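Local coordinates for protein (endonuclease) (Salmonella typhimurium, PDB 1BYR) that is an endonuclease of the PLD-like family, an alpha/beta protein built on a mixed beta-sheet and paired with a second copy of itself, at residues L18-A22 against A124-W128; A34-T38 against I60-N65; M74-N79 against R149-S153; I99-V105 against N129-E135. All coordinates share one frame; numbering follows the deposited sequence.

Interaction 1 (L18-A22 against A124-W128); sequences LVLSA and AVVIW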
loop_
_atom_site.group_PDB
_atom_site.type_symbol
_atom_site.label_atom_id
_atom_site.label_comp_id
_atom_site.label_asym_id
_atom_site.label_seq_id
_atom_site.Cartn_x
_atom_site.Cartn_y
_atom_site.Cartn_z
ATOM N N LEU A 18 -13.674 -2.511 4.825
ATOM C CA LEU A 18 -13.630 -2.289 3.379
ATOM C C LEU A 18 -12.982 -3.462 2.650
ATOM O O LEU A 18 -13.461 -3.905 1.601
ATOM C CB LEU A 18 -12.859 -0.991 3.063
ATOM C CG LEU A 18 -12.709 -0.655 1.581
ATOM C CD1 LEU A 18 -14.071 -0.725 0.902
ATOM C CD2 LEU A 18 -12.099 0.737 1.416
ATOM N N VAL A 19 -11.881 -3.961 3.201
ATOM C CA VAL A 19 -11.195 -5.097 2.602
ATOM C C VAL A 19 -12.153 -6.302 2.613
ATOM O O VAL A 19 -12.265 -7.017 1.615
ATOM C CB VAL A 19 -9.891 -5.420 3.387
ATOM C CG1 VAL A 19 -9.283 -6.731 2.892
ATOM C CG2 VAL A 19 -8.893 -4.271 3.217
ATOM N N LEU A 20 -12.851 -6.511 3.728
ATOM C CA LEU A 20 -13.825 -7.610 3.823
ATOM C C LEU A 20 -14.944 -7.409 2.796
ATOM O O LEU A 20 -15.405 -8.367 2.177
ATOM C CB LEU A 20 -14.413 -7.696 5.238
ATOM C CG LEU A 20 -13.376 -8.190 6.251
ATOM C CD1 LEU A 20 -13.877 -7.984 7.673
ATOM C CD2 LEU A 20 -13.075 -9.662 5.986
ATOM N N SER A 21 -15.352 -6.157 2.591
ATOM C CA SER A 21 -16.396 -5.816 1.622
ATOM C C SER A 21 -15.981 -6.198 0.207
ATOM O O SER A 21 -16.795 -6.664 -0.594
ATOM C CB SER A 21 -16.703 -4.315 1.667
ATOM O OG SER A 21 -17.605 -3.929 0.643
ATOM N N ALA A 22 -14.712 -6.004 -0.113
ATOM C CA ALA A 22 -14.232 -6.350 -1.441
ATOM C C ALA A 22 -14.266 -7.866 -1.650
ATOM O O ALA A 22 -14.693 -8.344 -2.697
ATOM C CB ALA A 22 -12.804 -5.813 -1.649
ATOM N N ALA A 124 -6.499 1.547 3.133
ATOM C CA ALA A 124 -6.820 0.554 2.129
ATOM C C ALA A 124 -7.785 1.231 1.189
ATOM O O ALA A 124 -8.694 1.939 1.634
ATOM C CB ALA A 124 -7.497 -0.699 2.770
ATOM N N VAL A 125 -7.578 1.050 -0.115
ATOM C CA VAL A 125 -8.487 1.619 -1.087
ATOM C C VAL A 125 -9.033 0.514 -1.975
ATOM O O VAL A 125 -8.359 -0.493 -2.233
ATOM C CB VAL A 125 -7.792 2.678 -1.990
ATOM C CG1 VAL A 125 -7.302 3.835 -1.137
ATOM C CG2 VAL A 125 -6.644 2.044 -2.761
ATOM N N VAL A 126 -10.285 0.679 -2.398
ATOM C CA VAL A 126 -10.890 -0.269 -3.311
ATOM C C VAL A 126 -11.325 0.523 -4.526
ATOM O O VAL A 126 -12.179 1.398 -4.431
ATOM C CB VAL A 126 -12.104 -1.006 -2.691
ATOM C CG1 VAL A 126 -12.732 -1.914 -3.740
ATOM C CG2 VAL A 126 -11.655 -1.846 -1.485
ATOM N N ILE A 127 -10.681 0.243 -5.658
ATOM C CA ILE A 127 -10.974 0.917 -6.920
ATOM C C ILE A 127 -11.911 0.010 -7.698
ATOM O O ILE A 127 -11.488 -0.997 -8.271
ATOM C CB ILE A 127 -9.671 1.162 -7.742
ATOM C CG1 ILE A 127 -8.644 1.901 -6.878
ATOM C CG2 ILE A 127 -9.984 1.979 -8.996
ATOM C CD1 ILE A 127 -7.212 1.799 -7.382
ATOM N N TRP A 128 -13.191 0.367 -7.693
ATOM C CA TRP A 128 -14.225 -0.416 -8.358
ATOM C C TRP A 128 -14.452 -0.140 -9.835
ATOM O O TRP A 128 -14.419 1.005 -10.289
ATOM C CB TRP A 128 -15.577 -0.194 -7.678
ATOM C CG TRP A 128 -15.627 -0.500 -6.227
ATOM C CD1 TRP A 128 -15.456 0.379 -5.191
ATOM C CD2 TRP A 128 -15.960 -1.758 -5.630
ATOM N NE1 TRP A 128 -15.666 -0.256 -3.991
ATOM C CE2 TRP A 128 -15.976 -1.567 -4.235
ATOM C CE3 TRP A 128 -16.247 -3.025 -6.148
ATOM C CZ2 TRP A 128 -16.267 -2.604 -3.342
ATOM C CZ3 TRP A 128 -16.534 -4.052 -5.260
ATOM C CH2 TRP A 128 -16.550 -3.832 -3.875
#
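Leu-18 on helix 14-25 presses on Val-126 in strand 122-128, and most of this buried contact is apolar. With its first torsion near 179°, Leu-18 places CG anti to the backbone N, and its branch slides past the valine in the opposite direction. Leu-18 CG comes to 3.5 Å from Val-126 CG2, tighter than ordinary van der Waals contact, while Leu-18 CD2 rests 3.6 Å from the carbonyl oxygen of Ala-124. The same methyl of the valine is shared by the next helical turn, where Ala-22 CB stands 4.1 Å from Val-126 CG2. Two residues back along the strand from Val-126, Val-19 CG2 meets Ala-124 CB at 3.9 Å.

The aromatic part belongs to Trp-128. Its far corner reaches back to the helix, with CH2 4.2 Å from Ala-22 CA, and the carbonyl oxygen of Ser-21 lies at the ring edge, near its plane. Within the strand, Val-126 CG1 sits over one face of the indole, offset toward the rim, so the two methyls of this valine serve helix and ring separately. Polar satisfaction comes from outside the pair, since the indole NE1 is hydrogen-bonded to Gln-6 of strand 4-10.

Helix and strand axes pass 8.8 Å apart, with N-to-C directions 32° from parallel. Alternate strand residues face the other way: Val-125 packs on Phe-137 of the second subunit. A helix packed at a modest angle to the strands of a central sheet is characteristic of layered alpha/beta folds, among them the PLD-like domain.

Interaction 2 (A34-T38 against I60-N65); sequences AYSFT and IDERGN
A parallel beta bridge between Ala-34 and Ile-60 runs out into two loops that a single asparagine, Asn-65, ties together. Asp-61 N donates to Ala-34 O (2.9 Å), the backbone bond between these two segments. Beyond it, the Asn-65 amide works with both ends. Its ND2 gives one bond to Tyr-35 O at 2.8 Å, reaching it from above the carbonyl plane, and a second, in plane, to Asp-61 O. Its OD1 accepts from Phe-37 N at 2.9 Å on a lone pair, and also bonds Ser-70 OG, so rotation of the amide is fixed from several directions.

Asp-61 shapes the type I turn from Glu-62 to Asn-65: OD2 accepts from Gly-64 N at 2.8 Å, an Asx motif. With CG anti to the backbone N (chi1 -180°), its carboxylate lies beside the Tyr-35 ring, planes 63° apart, OD2 3.5 Å from Tyr-35 CE1 at the ring edge. A water joins Ser-36 OG to Gly-64 O. Ile-60 CG2 sits over one face of the Phe-37 ring, a CH-pi contact 4.2 Å from the centroid.

Tyr-35 also meets the ring of His-94, in the family's H-x-K signature. Strands 29-34 and 55-61, parallel neighbours linked through helix 40-51, form a beta-alpha-beta crossover, as in alpha/beta folds.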
loop_
_atom_site.group_PDB
_atom_site.type_symbol
_atom_site.label_atom_id
_atom_site.label_comp_id
_atom_site.label_asym_id
_atom_site.label_seq_id
_atom_site.Cartn_x
_atom_site.Cartn_y
_atom_site.Cartn_z
ATOM N N ALA A 34 -0.080 -11.177 -1.245
ATOM C CA ALA A 34 0.098 -10.756 0.125
ATOM C C ALA A 34 1.519 -10.926 0.615
ATOM O O ALA A 34 2.258 -11.765 0.118
ATOM C CB ALA A 34 -0.836 -11.541 1.022
ATOM N N TYR A 35 1.897 -10.108 1.592
ATOM C CA TYR A 35 3.204 -10.227 2.224
ATOM C C TYR A 35 2.755 -11.032 3.452
ATOM O O TYR A 35 2.324 -12.165 3.300
ATOM C CB TYR A 35 3.727 -8.842 2.606
ATOM C CG TYR A 35 4.975 -8.848 3.460
ATOM C CD1 TYR A 35 5.972 -9.796 3.272
ATOM C CD2 TYR A 35 5.156 -7.897 4.452
ATOM C CE1 TYR A 35 7.121 -9.796 4.059
ATOM C CE2 TYR A 35 6.300 -7.889 5.246
ATOM C CZ TYR A 35 7.282 -8.837 5.043
ATOM O OH TYR A 35 8.423 -8.818 5.816
ATOM N N SER A 36 2.807 -10.466 4.648
ATOM C CA SER A 36 2.327 -11.193 5.823
ATOM C C SER A 36 0.867 -11.610 5.609
ATOM O O SER A 36 -0.002 -10.764 5.421
ATOM C CB SER A 36 2.433 -10.305 7.045
ATOM O OG SER A 36 3.689 -9.695 7.049
ATOM N N PHE A 37 0.609 -12.918 5.670
ATOM C CA PHE A 37 -0.709 -13.501 5.425
ATOM C C PHE A 37 -1.167 -14.235 6.695
ATOM O O PHE A 37 -0.908 -15.430 6.843
ATOM C CB PHE A 37 -0.529 -14.466 4.240
ATOM C CG PHE A 37 -1.798 -15.039 3.678
ATOM C CD1 PHE A 37 -2.689 -14.251 2.964
ATOM C CD2 PHE A 37 -2.068 -16.401 3.810
ATOM C CE1 PHE A 37 -3.830 -14.807 2.375
ATOM C CE2 PHE A 37 -3.204 -16.966 3.230
ATOM C CZ PHE A 37 -4.086 -16.170 2.518
ATOM N N THR A 38 -1.861 -13.537 7.596
ATOM C CA THR A 38 -2.273 -14.153 8.870
ATOM C C THR A 38 -3.666 -13.876 9.471
ATOM O O THR A 38 -4.140 -14.667 10.291
ATOM C CB THR A 38 -1.259 -13.807 10.007
ATOM O OG1 THR A 38 -1.327 -12.403 10.286
ATOM C CG2 THR A 38 0.169 -14.149 9.610
ATOM N N ILE A 60 1.640 -15.564 -2.078
ATOM C CA ILE A 60 2.166 -14.784 -0.969
ATOM C C ILE A 60 3.680 -14.860 -0.858
ATOM O O ILE A 60 4.314 -15.742 -1.433
ATOM C CB ILE A 60 1.553 -15.268 0.359
ATOM C CG1 ILE A 60 2.129 -16.638 0.739
ATOM C CG2 ILE A 60 0.044 -15.374 0.206
ATOM C CD1 ILE A 60 1.485 -17.266 1.994
ATOM N N ASP A 61 4.258 -13.910 -0.130
ATOM C CA ASP A 61 5.690 -13.875 0.095
ATOM C C ASP A 61 6.089 -15.101 0.908
ATOM O O ASP A 61 5.424 -15.439 1.895
ATOM C CB ASP A 61 6.073 -12.614 0.880
ATOM C CG ASP A 61 7.550 -12.541 1.131
ATOM O OD1 ASP A 61 8.293 -12.317 0.161
ATOM O OD2 ASP A 61 7.958 -12.710 2.294
ATOM N N GLU A 62 7.179 -15.747 0.510
ATOM C CA GLU A 62 7.639 -16.950 1.200
ATOM C C GLU A 62 8.381 -16.729 2.509
ATOM O O GLU A 62 7.979 -17.255 3.552
ATOM C CB GLU A 62 8.517 -17.781 0.267
ATOM C CG GLU A 62 8.801 -19.178 0.775
ATOM C CD GLU A 62 9.518 -20.030 -0.250
ATOM O OE1 GLU A 62 9.049 -20.099 -1.414
ATOM O OE2 GLU A 62 10.557 -20.624 0.110
ATOM N N ARG A 63 9.460 -15.950 2.476
ATOM C CA ARG A 63 10.254 -15.711 3.686
ATOM C C ARG A 63 9.525 -15.092 4.861
ATOM O O ARG A 63 9.850 -15.383 6.012
ATOM C CB ARG A 63 11.469 -14.846 3.360
ATOM C CG ARG A 63 12.384 -15.411 2.300
ATOM C CD ARG A 63 13.615 -14.519 2.198
ATOM N NE ARG A 63 13.835 -13.803 3.451
ATOM C CZ ARG A 63 13.891 -12.482 3.569
ATOM N NH1 ARG A 63 13.746 -11.714 2.506
ATOM N NH2 ARG A 63 14.094 -11.932 4.759
ATOM N N GLY A 64 8.558 -14.230 4.570
ATOM C CA GLY A 64 7.813 -13.575 5.625
ATOM C C GLY A 64 6.586 -14.333 6.102
ATOM O O GLY A 64 5.779 -13.797 6.849
ATOM N N ASN A 65 6.435 -15.578 5.663
ATOM C CA ASN A 65 5.285 -16.388 6.067
ATOM C C ASN A 65 5.657 -17.770 6.639
ATOM O O ASN A 65 5.115 -18.810 6.232
ATOM C CB ASN A 65 4.322 -16.536 4.889
ATOM C CG ASN A 65 3.417 -15.337 4.736
ATOM O OD1 ASN A 65 2.730 -14.941 5.675
ATOM N ND2 ASN A 65 3.416 -14.733 3.556
HETATM O O HOH W 1 5.649 -11.380 8.206
#

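Interaction 3 (M74-N79 against R149-S153); sequences MNYIAN and RDYRS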
loop_
_atom_site.group_PDB
_atom_site.type_symbol
_atom_site.label_atom_id
_atom_site.label_comp_id
_atom_site.label_asym_id
_atom_site.label_seq_id
_atom_site.Cartn_x
_atom_site.Cartn_y
_atom_site.Cartn_z
ATOM N N MET A 74 -2.283 -20.487 6.028
ATOM C CA MET A 74 -1.933 -21.194 4.805
ATOM C C MET A 74 -2.573 -22.576 4.813
ATOM O O MET A 74 -3.117 -23.004 3.797
ATOM C CB MET A 74 -0.403 -21.304 4.663
ATOM C CG MET A 74 0.319 -19.936 4.466
ATOM S SD MET A 74 2.074 -19.913 4.979
ATOM C CE MET A 74 2.847 -20.750 3.616
ATOM N N ASN A 75 -2.536 -23.268 5.956
ATOM C CA ASN A 75 -3.139 -24.604 6.059
ATOM C C ASN A 75 -4.661 -24.498 5.912
ATOM O O ASN A 75 -5.294 -25.266 5.181
ATOM C CB ASN A 75 -2.802 -25.267 7.406
ATOM C CG ASN A 75 -1.402 -25.862 7.438
ATOM O OD1 ASN A 75 -0.871 -26.179 8.508
ATOM N ND2 ASN A 75 -0.804 -26.017 6.277
ATOM N N TYR A 76 -5.246 -23.537 6.616
ATOM C CA TYR A 76 -6.681 -23.302 6.539
ATOM C C TYR A 76 -7.099 -23.048 5.085
ATOM O O TYR A 76 -8.064 -23.628 4.594
ATOM C CB TYR A 76 -7.044 -22.097 7.410
ATOM C CG TYR A 76 -8.501 -21.740 7.384
ATOM C CD1 TYR A 76 -9.463 -22.629 7.843
ATOM C CD2 TYR A 76 -8.923 -20.514 6.895
ATOM C CE1 TYR A 76 -10.808 -22.301 7.813
ATOM C CE2 TYR A 76 -10.251 -20.182 6.863
ATOM C CZ TYR A 76 -11.193 -21.073 7.321
ATOM O OH TYR A 76 -12.525 -20.735 7.276
ATOM N N ILE A 77 -6.351 -22.200 4.388
ATOM C CA ILE A 77 -6.652 -21.872 3.001
ATOM C C ILE A 77 -6.499 -23.067 2.040
ATOM O O ILE A 77 -7.396 -23.329 1.223
ATOM C CB ILE A 77 -5.766 -20.683 2.518
ATOM C CG1 ILE A 77 -6.125 -19.428 3.308
ATOM C CG2 ILE A 77 -5.944 -20.446 1.035
ATOM C CD1 ILE A 77 -7.495 -18.871 3.000
ATOM N N ALA A 78 -5.387 -23.795 2.122
ATOM C CA ALA A 78 -5.192 -24.942 1.244
ATOM C C ALA A 78 -6.255 -26.035 1.475
ATOM O O ALA A 78 -6.755 -26.629 0.524
ATOM C CB ALA A 78 -3.798 -25.522 1.436
ATOM N N ASN A 79 -6.598 -26.285 2.740
ATOM C CA ASN A 79 -7.601 -27.290 3.101
ATOM C C ASN A 79 -8.952 -27.020 2.448
ATOM O O ASN A 79 -9.765 -27.931 2.296
ATOM C CB ASN A 79 -7.783 -27.349 4.617
ATOM C CG ASN A 79 -6.602 -27.978 5.316
ATOM O OD1 ASN A 79 -5.939 -28.862 4.776
ATOM N ND2 ASN A 79 -6.325 -27.528 6.525
ATOM N N ARG A 149 5.641 -21.389 -5.569
ATOM C CA ARG A 149 5.663 -22.814 -5.236
ATOM C C ARG A 149 4.323 -23.183 -4.601
ATOM O O ARG A 149 3.873 -22.532 -3.667
ATOM C CB ARG A 149 6.795 -23.086 -4.232
ATOM C CG ARG A 149 7.488 -24.432 -4.374
ATOM C CD ARG A 149 8.971 -24.284 -4.057
ATOM N NE ARG A 149 9.804 -24.253 -5.262
ATOM C CZ ARG A 149 11.098 -23.933 -5.279
ATOM N NH1 ARG A 149 11.713 -23.598 -4.159
ATOM N NH2 ARG A 149 11.775 -23.944 -6.423
ATOM N N ASP A 150 3.680 -24.217 -5.120
ATOM C CA ASP A 150 2.394 -24.652 -4.578
ATOM C C ASP A 150 2.481 -24.950 -3.093
ATOM O O ASP A 150 3.468 -25.504 -2.621
ATOM C CB ASP A 150 1.935 -25.945 -5.249
ATOM C CG ASP A 150 1.255 -25.719 -6.578
ATOM O OD1 ASP A 150 0.785 -24.598 -6.859
ATOM O OD2 ASP A 150 1.187 -26.689 -7.358
ATOM N N TYR A 151 1.450 -24.577 -2.340
ATOM C CA TYR A 151 1.395 -24.932 -0.923
ATOM C C TYR A 151 0.070 -25.669 -0.832
ATOM O O TYR A 151 -0.991 -25.056 -0.899
ATOM C CB TYR A 151 1.361 -23.720 -0.001
ATOM C CG TYR A 151 1.425 -24.121 1.462
ATOM C CD1 TYR A 151 2.654 -24.282 2.111
ATOM C CD2 TYR A 151 0.259 -24.356 2.195
ATOM C CE1 TYR A 151 2.708 -24.655 3.450
ATOM C CE2 TYR A 151 0.310 -24.729 3.530
ATOM C CZ TYR A 151 1.536 -24.880 4.154
ATOM O OH TYR A 151 1.594 -25.242 5.485
ATOM N N ARG A 152 0.129 -26.985 -0.689
ATOM C CA ARG A 152 -1.102 -27.769 -0.669
ATOM C C ARG A 152 -1.373 -28.558 0.598
ATOM O O ARG A 152 -0.580 -28.589 1.533
ATOM C CB ARG A 152 -1.113 -28.740 -1.864
ATOM C CG ARG A 152 -1.992 -28.300 -3.028
ATOM C CD ARG A 152 -1.258 -28.372 -4.378
ATOM N NE ARG A 152 -2.194 -28.336 -5.502
ATOM C CZ ARG A 152 -2.764 -27.226 -5.977
ATOM N NH1 ARG A 152 -2.504 -26.043 -5.428
ATOM N NH2 ARG A 152 -3.614 -27.300 -6.996
ATOM N N SER A 153 -2.538 -29.200 0.587
ATOM C CA SER A 153 -2.992 -30.034 1.677
ATOM C C SER A 153 -3.587 -31.266 1.008
ATOM O O SER A 153 -3.173 -32.381 1.372
ATOM C CB SER A 153 -4.049 -29.306 2.518
ATOM O OG SER A 153 -3.430 -28.605 3.595
#
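Tyr-151 lays its ring against helix 68-79 between Met-74, Asn-75 and Ala-78. From CB the side chain leaves with CG anti to the backbone N (chi1 -175°), which carries the ring toward the helix. CD2 comes first, 4.0 Å from Met-74 O, with Ala-78 CB beside it at the ring edge. Next, CE2 has Met-74 CB above it at 3.7 Å, and the methionine, bent at its third torsion, brings its methyl over the same face: CE stands 3.8 Å from Tyr-151 CD1 in a CH-pi contact. Its sulfur lies farther above the ring, 5.1 Å from SD to the centroid, a Met-aromatic pair.

Arg-149 and Asp-150 form a short strand at one border of the chain's mixed sheet, and Tyr-151 still has a backbone bond to Leu-84 of strand 84-87; its ring joins the C-terminal residues to the helix that follows strand 55-61.

At the tip, OH lies 2.6 Å from Asn-75 ND2, but the N-H points poorly at it (117°), making the bond weak; the amide plane is tilted 26° from the ring, with ND2 at the ring edge. Farther out, Ser-153 OG donates to Asn-79 OD1 at 2.8 Å, approaching from well above the carbonyl plane. Ser-153 OG also rests 3.8 Å from Ala-78 CB, so that methyl is wedged between the ring edge and the serine.

Interaction 4 (I99-V105 against N129-E135); sequences IVDNVTV and NMPKLAE
Ala-134 pushes its methyl into a hollow made by Ile-99, Asn-102, Val-103 and Val-105, the turn end of the hairpin joining strands 97-100 and 104-108. A classic beta bulge shapes that hollow: Val-103 and Thr-104 both face Val-100, whose carbonyl oxygen accepts from the backbone N of each. The knob fits closely. Ala-134 CB lies 3.5 Å from Asn-102 O and 3.6 Å from Val-103 CA. Asn-102 O is buried here without a polar partner in the model. Ile-99 CG2 and Val-105 CG2 complete the walls, with Val-105 CG2 3.7 Å from Ala-134 CA.

Val-103 is itself a bump. Its first torsion of -48° sends CG1 against the proline ring, 4.2 Å from Pro-131 CG, and CG2 against Asn-129, 3.8 Å from ND2, so the two methyls spread over the chain just before and at the first turn of helix 131-146. Met-130 and Leu-133 also pack on Val-5 and Val-7, respectively, of the second subunit.

Two hydrogen bonds tie the residues leading into the helix to the hairpin. Met-130, the N-cap residue, donates its N to Val-103 O at 2.9 Å, nearly straight at 169° and in the carbonyl plane. One residue earlier, Asn-129 N reaches the hydroxyl of Thr-104, 3.3 Å from OG1.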
loop_
_atom_site.group_PDB
_atom_site.type_symbol
_atom_site.label_atom_id
_atom_site.label_comp_id
_atom_site.label_asym_id
_atom_site.label_seq_id
_atom_site.Cartn_x
_atom_site.Cartn_y
_atom_site.Cartn_z
ATOM N N ILE A 99 -7.524 -8.492 -6.298
ATOM C CA ILE A 99 -8.164 -8.176 -7.567
ATOM C C ILE A 99 -9.463 -8.989 -7.608
ATOM O O ILE A 99 -9.437 -10.218 -7.596
ATOM C CB ILE A 99 -7.277 -8.581 -8.765
ATOM C CG1 ILE A 99 -5.892 -7.937 -8.646
ATOM C CG2 ILE A 99 -7.932 -8.149 -10.064
ATOM C CD1 ILE A 99 -4.815 -8.676 -9.412
ATOM N N VAL A 100 -10.598 -8.295 -7.660
ATOM C CA VAL A 100 -11.911 -8.943 -7.654
ATOM C C VAL A 100 -12.691 -8.880 -8.975
ATOM O O VAL A 100 -12.854 -7.806 -9.587
ATOM C CB VAL A 100 -12.775 -8.329 -6.525
ATOM C CG1 VAL A 100 -14.139 -9.017 -6.440
ATOM C CG2 VAL A 100 -12.031 -8.455 -5.206
ATOM N N ASP A 101 -13.141 -10.044 -9.434
ATOM C CA ASP A 101 -13.938 -10.147 -10.644
ATOM C C ASP A 101 -13.328 -9.473 -11.880
ATOM O O ASP A 101 -14.043 -8.942 -12.729
ATOM C CB ASP A 101 -15.345 -9.600 -10.365
ATOM C CG ASP A 101 -16.118 -10.464 -9.364
ATOM O OD1 ASP A 101 -15.686 -11.610 -9.125
ATOM O OD2 ASP A 101 -17.135 -10.007 -8.810
ATOM N N ASN A 102 -12.004 -9.504 -11.976
ATOM C CA ASN A 102 -11.297 -8.940 -13.115
ATOM C C ASN A 102 -11.557 -7.463 -13.427
ATOM O O ASN A 102 -11.195 -6.987 -14.494
ATOM C CB ASN A 102 -11.591 -9.782 -14.359
ATOM C CG ASN A 102 -10.627 -9.498 -15.497
ATOM O OD1 ASN A 102 -9.506 -10.012 -15.530
ATOM N ND2 ASN A 102 -11.064 -8.678 -16.445
ATOM N N VAL A 103 -12.183 -6.739 -12.511
ATOM C CA VAL A 103 -12.458 -5.324 -12.749
ATOM C C VAL A 103 -12.275 -4.442 -11.527
ATOM O O VAL A 103 -12.331 -3.226 -11.634
ATOM C CB VAL A 103 -13.888 -5.091 -13.268
ATOM C CG1 VAL A 103 -14.201 -6.038 -14.409
ATOM C CG2 VAL A 103 -14.868 -5.264 -12.135
ATOM N N THR A 104 -12.076 -5.049 -10.363
ATOM C CA THR A 104 -11.913 -4.275 -9.137
ATOM C C THR A 104 -10.584 -4.565 -8.459
ATOM O O THR A 104 -10.111 -5.702 -8.461
ATOM C CB THR A 104 -13.083 -4.550 -8.171
ATOM O OG1 THR A 104 -14.240 -3.841 -8.644
ATOM C CG2 THR A 104 -12.752 -4.096 -6.756
ATOM N N VAL A 105 -9.962 -3.534 -7.884
ATOM C CA VAL A 105 -8.665 -3.697 -7.232
ATOM C C VAL A 105 -8.592 -3.065 -5.850
ATOM O O VAL A 105 -8.866 -1.874 -5.684
ATOM C CB VAL A 105 -7.503 -3.049 -8.096
ATOM C CG1 VAL A 105 -6.139 -3.201 -7.366
ATOM C CG2 VAL A 105 -7.446 -3.684 -9.486
ATOM N N ASN A 129 -14.727 -1.209 -10.566
ATOM C CA ASN A 129 -15.065 -1.126 -11.974
ATOM C C ASN A 129 -14.150 -0.303 -12.871
ATOM O O ASN A 129 -14.554 0.693 -13.463
ATOM C CB ASN A 129 -16.517 -0.630 -12.087
ATOM C CG ASN A 129 -17.488 -1.521 -11.316
ATOM O OD1 ASN A 129 -18.080 -1.131 -10.305
ATOM N ND2 ASN A 129 -17.646 -2.748 -11.784
ATOM N N MET A 130 -12.907 -0.749 -12.953
ATOM C CA MET A 130 -11.893 -0.130 -13.798
ATOM C C MET A 130 -11.188 -1.319 -14.415
ATOM O O MET A 130 -10.097 -1.703 -13.993
ATOM C CB MET A 130 -10.912 0.694 -12.963
ATOM C CG MET A 130 -11.426 2.065 -12.593
ATOM S SD MET A 130 -10.120 3.250 -12.197
ATOM C CE MET A 130 -9.381 3.490 -13.779
ATOM N N PRO A 131 -11.806 -1.926 -15.435
ATOM C CA PRO A 131 -11.237 -3.093 -16.109
ATOM C C PRO A 131 -9.780 -2.980 -16.539
ATOM O O PRO A 131 -9.009 -3.904 -16.339
ATOM C CB PRO A 131 -12.174 -3.324 -17.288
ATOM C CG PRO A 131 -13.455 -2.678 -16.887
ATOM C CD PRO A 131 -13.090 -1.511 -16.023
ATOM N N LYS A 132 -9.398 -1.859 -17.134
ATOM C CA LYS A 132 -8.015 -1.696 -17.590
ATOM C C LYS A 132 -7.022 -1.715 -16.451
ATOM O O LYS A 132 -5.921 -2.253 -16.583
ATOM C CB LYS A 132 -7.835 -0.399 -18.380
ATOM C CG LYS A 132 -8.965 -0.101 -19.335
ATOM C CD LYS A 132 -9.737 1.139 -18.872
ATOM C CE LYS A 132 -10.679 0.815 -17.720
ATOM N NZ LYS A 132 -10.403 1.702 -16.580
ATOM N N LEU A 133 -7.396 -1.111 -15.335
ATOM C CA LEU A 133 -6.508 -1.085 -14.186
ATOM C C LEU A 133 -6.355 -2.496 -13.630
ATOM O O LEU A 133 -5.255 -2.928 -13.285
ATOM C CB LEU A 133 -7.068 -0.168 -13.100
ATOM C CG LEU A 133 -6.130 -0.014 -11.897
ATOM C CD1 LEU A 133 -4.896 0.796 -12.313
ATOM C CD2 LEU A 133 -6.867 0.662 -10.736
ATOM N N ALA A 134 -7.462 -3.224 -13.567
ATOM C CA ALA A 134 -7.444 -4.578 -13.030
ATOM C C ALA A 134 -6.678 -5.572 -13.911
ATOM O O ALA A 134 -5.953 -6.425 -13.390
ATOM C CB ALA A 134 -8.883 -5.065 -12.785
ATOM N N GLU A 135 -6.812 -5.480 -15.236
ATOM C CA GLU A 135 -6.077 -6.402 -16.105
ATOM C C GLU A 135 -4.584 -6.130 -16.003
ATOM O O GLU A 135 -3.761 -7.042 -16.121
ATOM C CB GLU A 135 -6.537 -6.301 -17.562
ATOM C CG GLU A 135 -5.730 -7.195 -18.551
ATOM C CD GLU A 135 -5.588 -8.679 -18.127
ATOM O OE1 GLU A 135 -6.596 -9.433 -18.223
ATOM O OE2 GLU A 135 -4.463 -9.095 -17.716
#

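One mixed sheet carries all four contacts. Interactions 1 and 4 are neighbours, centres 12 Å apart: strand 122-128 leads straight into helix 131-146, Ile-127 N probably bonds Val-105 O at 2.8 Å, and Trp-128 packs on Thr-104. Interactions 2 and 3, centres 13 Å apart, form a second pair, in which Met-74 touches both Ile-60 and Asn-65 while Ile-77 packs on Phe-37. The pairs lie on opposite sides of the chain's centre; interactions 3 and 4 are about 25 Å apart between centres. Helix 131-146 bridges them, running from interaction 4 to strand 149-150 of interaction 3. Interaction 2 lies beside His-94 of the family signature.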